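Long-range contacts in sulfotransferase (Mycobacterium tuberculosis, PDB 2ZQ5), which probably transfers a sulfuryl group from the nucleotide donor PAPS to an acceptor molecule, as in other members of the sulfotransferase family: residues 97-102 and 256-261; 181-186 and 201-206; 235-240 and 291-296; 249-254 and 310-315. One frame throughout, in Å; residues are numbered along the deposited sequence.

Contact 1 of 4, residues 97-102 and 256-261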
loop_
_atom_site.group_PDB
_atom_site.type_symbol
_atom_site.label_atom_id
_atom_site.label_comp_id
_atom_site.label_asym_id
_atom_site.label_seq_id
_atom_site.Cartn_x
_atom_site.Cartn_y
_atom_site.Cartn_z
ATOM N N THR A 97 6.897 7.238 -1.937
ATOM C CA THR A 97 5.478 7.521 -2.037
ATOM C C THR A 97 5.209 8.441 -3.218
ATOM O O THR A 97 6.136 9.017 -3.802
ATOM C CB THR A 97 4.920 8.122 -0.717
ATOM O OG1 THR A 97 3.490 8.093 -0.752
ATOM C CG2 THR A 97 5.392 9.554 -0.518
ATOM N N GLY A 98 3.936 8.553 -3.571
ATOM C CA GLY A 98 3.523 9.366 -4.697
ATOM C C GLY A 98 2.319 8.688 -5.318
ATOM O O GLY A 98 1.919 7.611 -4.878
ATOM N N LEU A 99 1.735 9.310 -6.334
ATOM C CA LEU A 99 0.568 8.738 -6.999
ATOM C C LEU A 99 0.938 7.560 -7.878
ATOM O O LEU A 99 2.095 7.386 -8.257
ATOM C CB LEU A 99 -0.118 9.788 -7.876
ATOM C CG LEU A 99 -1.126 10.741 -7.233
ATOM C CD1 LEU A 99 -0.538 11.411 -6.007
ATOM C CD2 LEU A 99 -1.545 11.779 -8.271
ATOM N N VAL A 100 -0.055 6.740 -8.198
ATOM C CA VAL A 100 0.193 5.620 -9.085
ATOM C C VAL A 100 0.494 6.290 -10.426
ATOM O O VAL A 100 0.027 7.405 -10.681
ATOM C CB VAL A 100 -1.052 4.708 -9.206
ATOM C CG1 VAL A 100 -2.219 5.490 -9.775
ATOM C CG2 VAL A 100 -0.734 3.507 -10.083
ATOM N N ARG A 101 1.290 5.629 -11.258
ATOM C CA ARG A 101 1.674 6.145 -12.572
ATOM C C ARG A 101 2.726 7.257 -12.512
ATOM O O ARG A 101 2.879 8.018 -13.469
ATOM C CB ARG A 101 0.444 6.662 -13.337
ATOM C CG ARG A 101 -0.690 5.659 -13.489
ATOM C CD ARG A 101 -0.259 4.400 -14.219
ATOM N NE ARG A 101 -1.394 3.504 -14.435
ATOM C CZ ARG A 101 -1.290 2.236 -14.821
ATOM N NH1 ARG A 101 -0.096 1.699 -15.034
ATOM N NH2 ARG A 101 -2.383 1.505 -14.994
ATOM N N THR A 102 3.449 7.359 -11.396
ATOM C CA THR A 102 4.491 8.382 -11.270
ATOM C C THR A 102 5.879 7.779 -11.068
ATOM O O THR A 102 6.846 8.502 -10.821
ATOM C CB THR A 102 4.219 9.363 -10.102
ATOM O OG1 THR A 102 4.255 8.658 -8.853
ATOM C CG2 THR A 102 2.866 10.028 -10.270
ATOM N N ARG A 256 4.889 13.878 -11.145
ATOM C CA ARG A 256 4.504 13.853 -12.548
ATOM C C ARG A 256 3.245 14.703 -12.639
ATOM O O ARG A 256 2.333 14.542 -11.832
ATOM C CB ARG A 256 4.215 12.424 -13.007
ATOM C CG ARG A 256 4.107 12.286 -14.515
ATOM C CD ARG A 256 3.832 10.857 -14.907
ATOM N NE ARG A 256 3.861 10.679 -16.353
ATOM C CZ ARG A 256 3.645 9.520 -16.967
ATOM N NH1 ARG A 256 3.377 8.429 -16.262
ATOM N NH2 ARG A 256 3.707 9.447 -18.291
ATOM N N PRO A 257 3.186 15.639 -13.600
ATOM C CA PRO A 257 2.000 16.490 -13.733
ATOM C C PRO A 257 0.747 15.625 -13.736
ATOM O O PRO A 257 0.545 14.815 -14.635
ATOM C CB PRO A 257 2.240 17.204 -15.057
ATOM C CG PRO A 257 3.735 17.344 -15.077
ATOM C CD PRO A 257 4.189 15.974 -14.627
ATOM N N VAL A 258 -0.096 15.814 -12.730
ATOM C CA VAL A 258 -1.293 14.999 -12.582
ATOM C C VAL A 258 -2.259 15.011 -13.761
ATOM O O VAL A 258 -2.912 14.002 -14.029
ATOM C CB VAL A 258 -2.025 15.364 -11.264
ATOM C CG1 VAL A 258 -3.262 14.490 -11.077
ATOM C CG2 VAL A 258 -1.070 15.169 -10.082
ATOM N N GLU A 259 -2.347 16.123 -14.483
ATOM C CA GLU A 259 -3.256 16.165 -15.623
ATOM C C GLU A 259 -2.847 15.164 -16.706
ATOM O O GLU A 259 -3.657 14.814 -17.564
ATOM C CB GLU A 259 -3.335 17.582 -16.219
ATOM C CG GLU A 259 -2.058 18.066 -16.893
ATOM C CD GLU A 259 -1.129 18.800 -15.944
ATOM O OE1 GLU A 259 -1.165 18.525 -14.728
ATOM O OE2 GLU A 259 -0.347 19.649 -16.421
ATOM N N THR A 260 -1.602 14.693 -16.663
ATOM C CA THR A 260 -1.130 13.733 -17.659
ATOM C C THR A 260 -1.349 12.279 -17.251
ATOM O O THR A 260 -1.093 11.372 -18.041
ATOM C CB THR A 260 0.377 13.917 -17.980
ATOM O OG1 THR A 260 1.166 13.570 -16.836
ATOM C CG2 THR A 260 0.664 15.354 -18.375
ATOM N N ILE A 261 -1.823 12.053 -16.028
ATOM C CA ILE A 261 -2.060 10.688 -15.559
ATOM C C ILE A 261 -3.437 10.433 -14.942
ATOM O O ILE A 261 -3.805 9.280 -14.718
ATOM C CB ILE A 261 -0.990 10.245 -14.520
ATOM C CG1 ILE A 261 -0.939 11.237 -13.352
ATOM C CG2 ILE A 261 0.373 10.123 -15.189
ATOM C CD1 ILE A 261 -0.073 10.769 -12.193
#
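R256 reaches across to the backbone of R101, donating from NH1 to R101 O at 2.9 Å with an N-H...O angle of 159°. CG of R256 lies opposite the backbone N (chi1 -167°) and the chain runs straight on from there, which carries the guanidinium far enough to present its edge to the carbonyl; the oxygen lies close to the guanidinium plane. R101 behaves differently. Its CB rests against I261 CG2 at 3.9 Å, but the chain then bends at chi2 and leads its own guanidinium away from the contact.

The rest of the contact is made by methyl and methylene groups. I261 CD1 meets T102 CG2 at 3.6 Å, the two side chains crossing at about a right angle, while CB of R256 touches the same methyl from another direction. L99 CD2 packs on V258 CG2 at 3.9 Å, again nearly perpendicular. Threonine suits position 102 because its two branches do different work: the methyl joins this packing, whereas OG1 turns back to L99 O at 2.6 Å and also bonds to T254 on the neighbouring strand. The bond to L99 O reinforces the type II turn from L99 to T102, whose own backbone bond is weak and in which R101 takes the positive phi of the third position.

Residues 97-102 follow strand 94-97, in the middle of the parallel sheet, and lead into helix 104-111; they probably correspond to the start of the 5'-phosphosulfate-binding loop, as in other sulfotransferases. The chemistry implies that the turn, already held from within by T102 OG1, is steadied from outside by one directional bond and by methyl contacts with the loop after strand 250-255.

Contact 2 of 4, residues 181-186 and 201-206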
loop_
_atom_site.group_PDB
_atom_site.type_symbol
_atom_site.label_atom_id
_atom_site.label_comp_id
_atom_site.label_asym_id
_atom_site.label_seq_id
_atom_site.Cartn_x
_atom_site.Cartn_y
_atom_site.Cartn_z
ATOM N N SER A 181 -5.135 -2.766 10.317
ATOM C CA SER A 181 -5.737 -1.750 11.185
ATOM C C SER A 181 -6.948 -1.098 10.518
ATOM O O SER A 181 -7.574 -0.201 11.091
ATOM C CB SER A 181 -4.720 -0.649 11.492
ATOM O OG SER A 181 -3.533 -1.169 12.061
ATOM N N LEU A 182 -7.268 -1.548 9.310
ATOM C CA LEU A 182 -8.374 -0.996 8.533
ATOM C C LEU A 182 -8.230 0.511 8.306
ATOM O O LEU A 182 -9.225 1.231 8.197
ATOM C CB LEU A 182 -9.734 -1.319 9.175
ATOM C CG LEU A 182 -10.297 -2.740 8.980
ATOM C CD1 LEU A 182 -10.202 -3.150 7.511
ATOM C CD2 LEU A 182 -9.535 -3.724 9.847
ATOM N N HIS A 183 -6.981 0.974 8.254
ATOM C CA HIS A 183 -6.658 2.377 7.974
ATOM C C HIS A 183 -5.866 2.327 6.673
ATOM O O HIS A 183 -4.693 1.942 6.664
ATOM C CB HIS A 183 -5.783 2.997 9.073
ATOM C CG HIS A 183 -6.537 3.396 10.305
ATOM N ND1 HIS A 183 -7.106 2.480 11.162
ATOM C CD2 HIS A 183 -6.791 4.616 10.837
ATOM C CE1 HIS A 183 -7.676 3.116 12.169
ATOM N NE2 HIS A 183 -7.499 4.413 11.997
ATOM N N SER A 184 -6.500 2.715 5.574
ATOM C CA SER A 184 -5.845 2.655 4.272
ATOM C C SER A 184 -6.550 3.524 3.243
ATOM O O SER A 184 -7.777 3.608 3.239
ATOM C CB SER A 184 -5.831 1.200 3.785
ATOM O OG SER A 184 -5.315 1.094 2.471
ATOM N N VAL A 185 -5.782 4.177 2.375
ATOM C CA VAL A 185 -6.398 4.998 1.338
ATOM C C VAL A 185 -6.702 4.154 0.100
ATOM O O VAL A 185 -7.157 4.672 -0.921
ATOM C CB VAL A 185 -5.513 6.212 0.939
ATOM C CG1 VAL A 185 -5.408 7.182 2.105
ATOM C CG2 VAL A 185 -4.134 5.748 0.499
ATOM N N SER A 186 -6.463 2.846 0.192
ATOM C CA SER A 186 -6.738 1.955 -0.930
ATOM C C SER A 186 -8.242 1.795 -1.130
ATOM O O SER A 186 -8.728 1.713 -2.259
ATOM C CB SER A 186 -6.109 0.577 -0.688
ATOM O OG SER A 186 -6.723 -0.088 0.410
ATOM N N SER A 201 -9.545 10.990 6.946
ATOM C CA SER A 201 -8.808 12.252 6.866
ATOM C C SER A 201 -8.699 12.950 8.223
ATOM O O SER A 201 -7.862 13.832 8.401
ATOM C CB SER A 201 -9.466 13.196 5.856
ATOM O OG SER A 201 -10.613 13.813 6.403
ATOM N N ARG A 202 -9.534 12.549 9.176
ATOM C CA ARG A 202 -9.531 13.143 10.514
ATOM C C ARG A 202 -8.824 12.275 11.555
ATOM O O ARG A 202 -8.722 12.661 12.718
ATOM C CB ARG A 202 -10.973 13.391 10.981
ATOM C CG ARG A 202 -11.719 14.469 10.206
ATOM C CD ARG A 202 -13.156 14.627 10.693
ATOM N NE ARG A 202 -14.098 13.757 9.987
ATOM C CZ ARG A 202 -14.783 12.769 10.554
ATOM N NH1 ARG A 202 -14.637 12.507 11.845
ATOM N NH2 ARG A 202 -15.626 12.046 9.829
ATOM N N GLN A 203 -8.326 11.114 11.143
ATOM C CA GLN A 203 -7.681 10.198 12.079
ATOM C C GLN A 203 -6.192 10.374 12.300
ATOM O O GLN A 203 -5.469 10.875 11.440
ATOM C CB GLN A 203 -7.910 8.747 11.642
ATOM C CG GLN A 203 -9.363 8.357 11.480
ATOM C CD GLN A 203 -10.192 8.737 12.686
ATOM O OE1 GLN A 203 -9.947 8.266 13.801
ATOM N NE2 GLN A 203 -11.179 9.598 12.472
ATOM N N ASP A 204 -5.749 9.949 13.477
ATOM C CA ASP A 204 -4.337 9.966 13.814
ATOM C C ASP A 204 -3.836 8.602 13.339
ATOM O O ASP A 204 -4.273 7.564 13.837
ATOM C CB ASP A 204 -4.145 10.103 15.325
ATOM C CG ASP A 204 -2.730 9.794 15.757
ATOM O OD1 ASP A 204 -1.800 10.032 14.957
ATOM O OD2 ASP A 204 -2.552 9.319 16.900
ATOM N N TRP A 205 -2.943 8.606 12.353
ATOM C CA TRP A 205 -2.413 7.362 11.804
ATOM C C TRP A 205 -1.314 6.731 12.649
ATOM O O TRP A 205 -0.889 5.609 12.369
ATOM C CB TRP A 205 -1.820 7.592 10.412
ATOM C CG TRP A 205 -2.779 7.850 9.287
ATOM C CD1 TRP A 205 -3.386 9.033 8.976
ATOM C CD2 TRP A 205 -3.120 6.933 8.239
ATOM N NE1 TRP A 205 -4.072 8.914 7.787
ATOM C CE2 TRP A 205 -3.924 7.637 7.315
ATOM C CE3 TRP A 205 -2.818 5.588 7.988
ATOM C CZ2 TRP A 205 -4.428 7.040 6.154
ATOM C CZ3 TRP A 205 -3.318 4.993 6.833
ATOM C CH2 TRP A 205 -4.114 5.719 5.929
ATOM N N THR A 206 -0.849 7.427 13.677
ATOM C CA THR A 206 0.248 6.895 14.473
ATOM C C THR A 206 0.081 5.461 14.973
ATOM O O THR A 206 0.981 4.647 14.809
ATOM C CB THR A 206 0.588 7.831 15.646
ATOM O OG1 THR A 206 0.780 9.160 15.142
ATOM C CG2 THR A 206 1.881 7.382 16.319
HETATM O O HOH W 1 -8.433 5.951 14.078
#
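H183 and W205 bury the most surface here, joining two loops in the helical part of the sulfotransferase fold: residues 181-186 follow helix 175-178, and residues 201-206 link helix 194-201 to helix 206-219. The six-membered end of the indole slides in beside the backbone of the first loop. W205 CZ3 comes within 3.4 Å of H183 O and 3.9 Å of H183 CB, and W205 CH2 approaches S184 N, the backbone atoms lying obliquely to the ring. V185 CG1 approaches the indole at its edge, 4.2 Å from W205 CZ2, the two side chains crossing at roughly a right angle. Tryptophan suits the place because its length lets a residue whose backbone is well separated from the first loop still touch three consecutive residues there; L200 and A238 also pack against it.

The imidazole of H183 projects from CB away from the indole. Its chi1 (-79°) sets CG beside the backbone N, and the turn of the ring about chi2 (69°) brings H183 ND1 to S181 O, to which it donates at 2.7 Å; the oxygen is nearly in the ring plane, although the nitrogen stands well above the carbonyl plane. Histidine can thus pin its own loop with one nitrogen and face the second loop with the other. The ring of W199 also meets the imidazole, the planes inclined to each other.

Q203 contributes CB at the edge of the imidazole, near CD2, and its NE2 is engaged by W199 O. One water completes the junction, lying 2.8 Å from H183 NE2 and donating to Q203 OE1 at 2.8 Å.

Contact 3 of 4, residues 235-240 and 291-296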
loop_
_atom_site.group_PDB
_atom_site.type_symbol
_atom_site.label_atom_id
_atom_site.label_comp_id
_atom_site.label_asym_id
_atom_site.label_seq_id
_atom_site.Cartn_x
_atom_site.Cartn_y
_atom_site.Cartn_z
ATOM N N HIS A 235 1.647 7.099 2.662
ATOM C CA HIS A 235 2.691 7.942 3.216
ATOM C C HIS A 235 2.490 9.420 2.896
ATOM O O HIS A 235 3.012 10.288 3.591
ATOM C CB HIS A 235 4.043 7.396 2.759
ATOM C CG HIS A 235 4.257 5.974 3.180
ATOM N ND1 HIS A 235 4.852 5.025 2.378
ATOM C CD2 HIS A 235 3.876 5.328 4.307
ATOM C CE1 HIS A 235 4.820 3.853 2.991
ATOM N NE2 HIS A 235 4.232 4.011 4.163
ATOM N N LEU A 236 1.706 9.705 1.861
ATOM C CA LEU A 236 1.404 11.090 1.501
ATOM C C LEU A 236 0.471 11.699 2.544
ATOM O O LEU A 236 0.604 12.872 2.910
ATOM C CB LEU A 236 0.688 11.153 0.151
ATOM C CG LEU A 236 1.474 10.802 -1.107
ATOM C CD1 LEU A 236 0.524 10.720 -2.294
ATOM C CD2 LEU A 236 2.545 11.859 -1.352
ATOM N N PHE A 237 -0.466 10.878 3.015
ATOM C CA PHE A 237 -1.491 11.283 3.976
ATOM C C PHE A 237 -1.090 11.182 5.441
ATOM O O PHE A 237 -1.666 11.868 6.296
ATOM C CB PHE A 237 -2.740 10.403 3.803
ATOM C CG PHE A 237 -3.348 10.439 2.426
ATOM C CD1 PHE A 237 -4.463 11.233 2.169
ATOM C CD2 PHE A 237 -2.831 9.656 1.397
ATOM C CE1 PHE A 237 -5.055 11.241 0.908
ATOM C CE2 PHE A 237 -3.416 9.662 0.131
ATOM C CZ PHE A 237 -4.532 10.456 -0.110
ATOM N N ALA A 238 -0.118 10.327 5.732
ATOM C CA ALA A 238 0.276 10.073 7.114
ATOM C C ALA A 238 1.727 10.358 7.446
ATOM O O ALA A 238 2.329 9.652 8.255
ATOM C CB ALA A 238 -0.050 8.621 7.460
ATOM N N LEU A 239 2.287 11.401 6.850
ATOM C CA LEU A 239 3.679 11.718 7.103
ATOM C C LEU A 239 3.987 11.966 8.578
ATOM O O LEU A 239 5.037 11.544 9.064
ATOM C CB LEU A 239 4.112 12.922 6.268
ATOM C CG LEU A 239 5.589 13.290 6.414
ATOM C CD1 LEU A 239 6.469 12.107 6.022
ATOM C CD2 LEU A 239 5.892 14.504 5.548
ATOM N N ASP A 240 3.096 12.641 9.301
ATOM C CA ASP A 240 3.369 12.885 10.714
ATOM C C ASP A 240 3.468 11.572 11.482
ATOM O O ASP A 240 4.339 11.417 12.337
ATOM C CB ASP A 240 2.298 13.778 11.354
ATOM C CG ASP A 240 2.348 15.211 10.847
ATOM O OD1 ASP A 240 3.459 15.744 10.646
ATOM O OD2 ASP A 240 1.268 15.810 10.664
ATOM N N ASP A 291 -10.539 14.247 -5.550
ATOM C CA ASP A 291 -10.549 14.575 -4.132
ATOM C C ASP A 291 -9.445 13.853 -3.367
ATOM O O ASP A 291 -8.644 14.481 -2.671
ATOM C CB ASP A 291 -11.902 14.221 -3.512
ATOM C CG ASP A 291 -11.909 14.392 -2.006
ATOM O OD1 ASP A 291 -11.570 15.496 -1.528
ATOM O OD2 ASP A 291 -12.254 13.424 -1.298
ATOM N N THR A 292 -9.404 12.532 -3.502
ATOM C CA THR A 292 -8.409 11.725 -2.807
ATOM C C THR A 292 -6.967 12.159 -3.013
ATOM O O THR A 292 -6.244 12.417 -2.049
ATOM C CB THR A 292 -8.514 10.243 -3.216
ATOM O OG1 THR A 292 -9.786 9.733 -2.811
ATOM C CG2 THR A 292 -7.407 9.417 -2.564
ATOM N N TRP A 293 -6.545 12.248 -4.268
ATOM C CA TRP A 293 -5.161 12.591 -4.547
ATOM C C TRP A 293 -4.762 14.045 -4.363
ATOM O O TRP A 293 -3.587 14.330 -4.120
ATOM C CB TRP A 293 -4.786 12.054 -5.930
ATOM C CG TRP A 293 -5.049 10.575 -5.975
ATOM C CD1 TRP A 293 -5.972 9.928 -6.743
ATOM C CD2 TRP A 293 -4.508 9.587 -5.086
ATOM N NE1 TRP A 293 -6.052 8.604 -6.380
ATOM C CE2 TRP A 293 -5.163 8.368 -5.363
ATOM C CE3 TRP A 293 -3.537 9.618 -4.073
ATOM C CZ2 TRP A 293 -4.883 7.188 -4.666
ATOM C CZ3 TRP A 293 -3.257 8.444 -3.377
ATOM C CH2 TRP A 293 -3.929 7.246 -3.678
ATOM N N SER A 294 -5.710 14.972 -4.463
ATOM C CA SER A 294 -5.347 16.363 -4.224
ATOM C C SER A 294 -5.151 16.514 -2.715
ATOM O O SER A 294 -4.298 17.278 -2.268
ATOM C CB SER A 294 -6.419 17.328 -4.752
ATOM O OG SER A 294 -7.686 17.127 -4.156
ATOM N N ARG A 295 -5.933 15.775 -1.929
ATOM C CA ARG A 295 -5.783 15.817 -0.475
ATOM C C ARG A 295 -4.443 15.186 -0.099
ATOM O O ARG A 295 -3.706 15.721 0.725
ATOM C CB ARG A 295 -6.920 15.057 0.223
ATOM C CG ARG A 295 -8.200 15.861 0.359
ATOM C CD ARG A 295 -9.225 15.192 1.272
ATOM N NE ARG A 295 -9.876 14.035 0.659
ATOM C CZ ARG A 295 -9.583 12.765 0.926
ATOM N NH1 ARG A 295 -8.635 12.456 1.804
ATOM N NH2 ARG A 295 -10.257 11.799 0.316
ATOM N N GLY A 296 -4.127 14.051 -0.714
ATOM C CA GLY A 296 -2.871 13.381 -0.423
ATOM C C GLY A 296 -1.659 14.259 -0.669
ATOM O O GLY A 296 -0.790 14.391 0.192
#
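Knob-into-hole packing joins the short helix 234-237 to helix 282-304: the ring of F237 is the knob, set among T292, W293, R295 and G296. One face of the ring lies on G296, whose CA is 3.5 Å from the ring centroid and only 20° off its normal, a CH-pi contact. Glycine fits because, with no side chain at that point, the helix backbone itself can meet the ring; the two CA atoms of F237 and G296 are only 5.1 Å apart. L236 uses the same close approach, its CB resting on G296 O at 3.6 Å.

Both helices belong to the alpha/beta core of the sulfotransferase fold. Helix 234-237 follows strand 227-231 of the central parallel sheet, and L236 also touches T97 on strand 94-97.

The far end of the F237 ring points at the helix, with CZ 3.2 Å from T292 O, an oxygen already bonded to G296 N in the helix. W293 CZ3 reaches the ring edge at F237 CE2, 3.7 Å away, the two ring planes inclined at 64°. Beside the ring, R295 bends at chi3 (-74°), bringing NH1 to 3.9 Å from F237 CE1. Its guanidinium is held side-on by D291, one turn earlier: R295 NE donates to D291 OD1 at 3.1 Å and R295 NH2 to D291 OD2 at 3.0 Å. E188 forms a second salt bridge with R295 NH2 and is also hydrogen-bonded to T292 OG1.

Contact 4 of 4, residues 249-254 and 310-315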
loop_
_atom_site.group_PDB
_atom_site.type_symbol
_atom_site.label_atom_id
_atom_site.label_comp_id
_atom_site.label_asym_id
_atom_site.label_seq_id
_atom_site.Cartn_x
_atom_site.Cartn_y
_atom_site.Cartn_z
ATOM N N ALA A 249 13.548 8.500 9.249
ATOM C CA ALA A 249 13.164 8.040 7.919
ATOM C C ALA A 249 13.691 8.892 6.771
ATOM O O ALA A 249 13.879 10.104 6.904
ATOM C CB ALA A 249 11.644 7.941 7.819
ATOM N N LEU A 250 13.930 8.231 5.642
ATOM C CA LEU A 250 14.392 8.881 4.422
ATOM C C LEU A 250 13.203 8.733 3.481
ATOM O O LEU A 250 12.842 7.622 3.092
ATOM C CB LEU A 250 15.622 8.158 3.869
ATOM C CG LEU A 250 16.781 8.032 4.861
ATOM C CD1 LEU A 250 17.914 7.247 4.224
ATOM C CD2 LEU A 250 17.254 9.420 5.282
ATOM N N VAL A 251 12.590 9.854 3.124
ATOM C CA VAL A 251 11.399 9.838 2.284
ATOM C C VAL A 251 11.642 10.357 0.873
ATOM O O VAL A 251 12.182 11.447 0.688
ATOM C CB VAL A 251 10.288 10.677 2.941
ATOM C CG1 VAL A 251 9.002 10.559 2.146
ATOM C CG2 VAL A 251 10.074 10.220 4.377
ATOM N N VAL A 252 11.227 9.566 -0.114
ATOM C CA VAL A 252 11.370 9.923 -1.522
ATOM C C VAL A 252 9.987 10.032 -2.152
ATOM O O VAL A 252 9.209 9.080 -2.116
ATOM C CB VAL A 252 12.165 8.852 -2.309
ATOM C CG1 VAL A 252 12.307 9.276 -3.764
ATOM C CG2 VAL A 252 13.528 8.644 -1.677
ATOM N N GLN A 253 9.689 11.193 -2.725
ATOM C CA GLN A 253 8.404 11.414 -3.375
ATOM C C GLN A 253 8.581 11.555 -4.880
ATOM O O GLN A 253 9.433 12.316 -5.346
ATOM C CB GLN A 253 7.730 12.675 -2.833
ATOM C CG GLN A 253 6.402 12.986 -3.517
ATOM C CD GLN A 253 5.762 14.255 -3.005
ATOM O OE1 GLN A 253 6.451 15.209 -2.650
ATOM N NE2 GLN A 253 4.433 14.281 -2.980
ATOM N N THR A 254 7.775 10.820 -5.636
ATOM C CA THR A 254 7.832 10.891 -7.088
ATOM C C THR A 254 6.862 11.969 -7.553
ATOM O O THR A 254 5.858 12.244 -6.893
ATOM C CB THR A 254 7.455 9.547 -7.733
ATOM O OG1 THR A 254 6.186 9.114 -7.227
ATOM C CG2 THR A 254 8.512 8.500 -7.431
ATOM N N ALA A 310 16.682 17.453 4.868
ATOM C CA ALA A 310 17.757 16.515 4.563
ATOM C C ALA A 310 17.208 15.090 4.460
ATOM O O ALA A 310 17.835 14.210 3.870
ATOM C CB ALA A 310 18.830 16.582 5.645
ATOM N N GLN A 311 16.031 14.868 5.035
ATOM C CA GLN A 311 15.414 13.545 5.017
ATOM C C GLN A 311 14.411 13.346 3.888
ATOM O O GLN A 311 13.696 12.347 3.866
ATOM C CB GLN A 311 14.727 13.273 6.354
ATOM C CG GLN A 311 15.699 13.120 7.516
ATOM C CD GLN A 311 15.007 12.927 8.852
ATOM O OE1 GLN A 311 14.319 11.924 9.078
ATOM N NE2 GLN A 311 15.179 13.888 9.748
ATOM N N PHE A 312 14.367 14.284 2.948
ATOM C CA PHE A 312 13.427 14.198 1.831
ATOM C C PHE A 312 14.106 14.380 0.485
ATOM O O PHE A 312 15.094 15.109 0.368
ATOM C CB PHE A 312 12.334 15.261 1.982
ATOM C CG PHE A 312 11.432 15.037 3.154
ATOM C CD1 PHE A 312 10.206 14.395 2.996
ATOM C CD2 PHE A 312 11.825 15.429 4.428
ATOM C CE1 PHE A 312 9.387 14.147 4.093
ATOM C CE2 PHE A 312 11.015 15.186 5.530
ATOM C CZ PHE A 312 9.792 14.542 5.365
ATOM N N TYR A 313 13.564 13.715 -0.528
ATOM C CA TYR A 313 14.093 13.806 -1.882
ATOM C C TYR A 313 12.929 13.744 -2.860
ATOM O O TYR A 313 12.027 12.918 -2.706
ATOM C CB TYR A 313 15.054 12.646 -2.169
ATOM C CG TYR A 313 15.825 12.792 -3.466
ATOM C CD1 TYR A 313 17.098 13.358 -3.483
ATOM C CD2 TYR A 313 15.271 12.385 -4.678
ATOM C CE1 TYR A 313 17.800 13.515 -4.677
ATOM C CE2 TYR A 313 15.962 12.540 -5.878
ATOM C CZ TYR A 313 17.224 13.103 -5.868
ATOM O OH TYR A 313 17.907 13.252 -7.055
ATOM N N ASP A 314 12.945 14.625 -3.856
ATOM C CA ASP A 314 11.900 14.664 -4.873
ATOM C C ASP A 314 12.441 14.133 -6.187
ATOM O O ASP A 314 13.482 14.588 -6.667
ATOM C CB ASP A 314 11.403 16.095 -5.076
ATOM C CG ASP A 314 10.721 16.652 -3.851
ATOM O OD1 ASP A 314 9.630 16.153 -3.497
ATOM O OD2 ASP A 314 11.278 17.583 -3.236
ATOM N N VAL A 315 11.732 13.170 -6.767
ATOM C CA VAL A 315 12.134 12.574 -8.032
ATOM C C VAL A 315 11.112 12.892 -9.113
ATOM O O VAL A 315 9.914 12.705 -8.914
ATOM C CB VAL A 315 12.240 11.036 -7.925
ATOM C CG1 VAL A 315 12.524 10.437 -9.296
ATOM C CG2 VAL A 315 13.331 10.654 -6.944
#
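The Q311 carbonyl O takes the V251 N-H at 2.8 Å, in a nearly straight bond (175°) that opens a parallel ladder. V251 O then accepts from Y313 N, Q253 N donates to Y313 O at 2.9 Å, and V315 N closes the series on Q253 O at 2.8 Å. Each of V251 and Q253 thus bonds to the residues before and after its partner, the parallel pattern.

On one face V251 and F312 lie side by side, V251 CB 3.7 Å from F312 CD1, followed by Q253 and D314. Q253 OE1 and D314 OD1 are both acceptors, 3.4 Å apart; R304 forms a salt bridge with D314 OD2 and H255 a hydrogen bond with D314 OD1, which would offset the closeness of the two oxygens. On the other face V252 CG1 meets V315 CG2 at 3.6 Å, branched residues that suit extended strands.

Helices 262-272 and 282-304 lie in the beta-alpha-beta crossover between these strands. Helices 239-245 and 282-304 cover the F312 face and helix 324-334 the Y313 face; strand 250-255 bonds onward to strand 94-97, while strand 312-316 is one edge of the sheet within this chain.

Contacts 2, 3 and 4 are buried, whereas contact 1, at the loop ends of two adjacent strands, is only partly so. Contact 4 holds strand 250-255, and contact 1 uses the loop that follows it; a hydroxyl pair, T102 and T254, links them. Contact 3 lies between sheet and helical region: L236 touches L99 and Q253, while F237 and A238 meet V185 and W205 of contact 2. Chemistry follows place. Contact 4 rests on backbone bonds, contact 3 on an aromatic knob against a helix, contact 2 on an indole and a water bridge, and contact 1 on an arginine-to-carbonyl bond alongside methyl packing.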